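Local coordinates for gluconokinase (Sinorhizobium meliloti, PDB 3T61), which probably catalyses the ATP-dependent phosphorylation of D-gluconate to 6-phospho-D-gluconate, at residues Glu40-Pro45 with Glu172-Leu177. Numbering follows the deposited sequence.
Sequences EACGYP and EALAGL
Ala41 and Leu174 bring the end of helix 31-42 against the middle of helix 166-187, their CA atoms 8.5 Å apart. The first helix stops here in a Schellman motif: Gly43, with its positive phi of 70°, leaves the helical path, and its N still bonds back to Glu40 O at 3.3 Å. Residues 172-177, by contrast, remain helical throughout, with Gly176 N bonded to Glu172 O. From the second helix, Leu174 makes both of the close contacts, in a small surface patch of 103 Å². With CG anti to the carbonyl carbon (chi1 -72°), its side chain extends toward helix 31-42 and the two methyls take separate neighbours: CD1 of Leu174 rests on the CB of Ala41 at 3.7 Å, while CD2 of Leu174 meets Cys42 SG at 4.0 Å. In this P-loop kinase fold, helix 31-42 follows the probable Walker A loop and helix 166-187 follows the edge strand 157-161 of the parallel sheet. Leu174 also touches Ile38 of helix 31-42, as do the buried Ala173 and Leu177, which reach strand 113-118 as well. Cys42 CB sits 3.6 Å above the centre of the Tyr44 ring, whose OH is hydrogen-bonded to Phe17 O.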
# COMPACT_ATOMS: atom_id res chain seq x y z
N GLU A 40 0.75 0.34 -23.53
CA GLU A 40 -0.25 0.22 -24.56
C GLU A 40 0.36 0.50 -25.94
O GLU A 40 0.10 -0.23 -26.90
CB GLU A 40 -1.40 1.18 -24.29
CG GLU A 40 -2.55 1.02 -25.25
CD GLU A 40 -3.78 1.77 -24.82
OE1 GLU A 40 -3.69 3.00 -24.62
OE2 GLU A 40 -4.85 1.13 -24.68
N ALA A 41 1.17 1.54 -26.02
CA ALA A 41 1.81 1.90 -27.29
C ALA A 41 2.72 0.79 -27.82
O ALA A 41 2.81 0.59 -29.02
CB ALA A 41 2.59 3.20 -27.13
N CYS A 42 3.39 0.07 -26.92
CA CYS A 42 4.31 -0.99 -27.32
C CYS A 42 3.69 -2.39 -27.42
O CYS A 42 4.36 -3.33 -27.82
CB CYS A 42 5.49 -1.07 -26.35
SG CYS A 42 6.44 0.44 -26.19
N GLY A 43 2.42 -2.52 -27.06
CA GLY A 43 1.81 -3.83 -27.11
C GLY A 43 2.38 -4.74 -26.03
O GLY A 43 2.44 -5.95 -26.20
N TYR A 44 2.82 -4.15 -24.92
CA TYR A 44 3.35 -4.93 -23.81
C TYR A 44 2.37 -4.80 -22.66
O TYR A 44 1.61 -3.84 -22.58
CB TYR A 44 4.70 -4.39 -23.31
CG TYR A 44 5.82 -4.31 -24.32
CD1 TYR A 44 5.79 -5.04 -25.51
CD2 TYR A 44 6.94 -3.51 -24.06
CE1 TYR A 44 6.86 -4.97 -26.41
CE2 TYR A 44 7.99 -3.44 -24.94
CZ TYR A 44 7.95 -4.17 -26.12
OH TYR A 44 9.02 -4.08 -26.98
N PRO A 45 2.38 -5.78 -21.75
CA PRO A 45 1.46 -5.66 -20.62
C PRO A 45 2.09 -4.73 -19.58
O PRO A 45 3.31 -4.62 -19.49
CB PRO A 45 1.32 -7.10 -20.13
CG PRO A 45 2.67 -7.66 -20.41
CD PRO A 45 3.00 -7.12 -21.78
N GLU A 172 7.69 11.77 -25.54
CA GLU A 172 9.12 11.92 -25.32
C GLU A 172 9.77 10.65 -24.75
O GLU A 172 10.89 10.30 -25.12
CB GLU A 172 9.40 13.11 -24.39
CG GLU A 172 9.10 14.46 -25.04
CD GLU A 172 8.92 15.57 -24.04
OE1 GLU A 172 9.73 15.66 -23.10
OE2 GLU A 172 7.97 16.38 -24.20
N ALA A 173 9.07 9.97 -23.85
CA ALA A 173 9.61 8.74 -23.26
C ALA A 173 9.78 7.70 -24.37
O ALA A 173 10.79 7.01 -24.44
CB ALA A 173 8.67 8.22 -22.17
N LEU A 174 8.78 7.61 -25.24
CA LEU A 174 8.80 6.66 -26.34
C LEU A 174 9.90 7.00 -27.35
O LEU A 174 10.54 6.10 -27.90
CB LEU A 174 7.42 6.63 -27.02
CG LEU A 174 6.32 5.93 -26.21
CD1 LEU A 174 4.96 6.06 -26.91
CD2 LEU A 174 6.68 4.46 -26.03
N ALA A 175 10.12 8.29 -27.59
CA ALA A 175 11.16 8.70 -28.52
C ALA A 175 12.51 8.32 -27.92
O ALA A 175 13.41 7.86 -28.62
CB ALA A 175 11.10 10.21 -28.79
N GLY A 176 12.66 8.54 -26.62
CA GLY A 176 13.91 8.18 -25.96
C GLY A 176 14.13 6.67 -26.03
O GLY A 176 15.26 6.20 -26.24
N LEU A 177 13.06 5.90 -25.88
CA LEU A 177 13.15 4.45 -25.94
C LEU A 177 13.47 4.00 -27.37
O LEU A 177 14.19 3.04 -27.58
CB LEU A 177 11.83 3.80 -25.47
CG LEU A 177 11.56 3.90 -23.96
CD1 LEU A 177 10.11 3.53 -23.66
CD2 LEU A 177 12.51 2.98 -23.22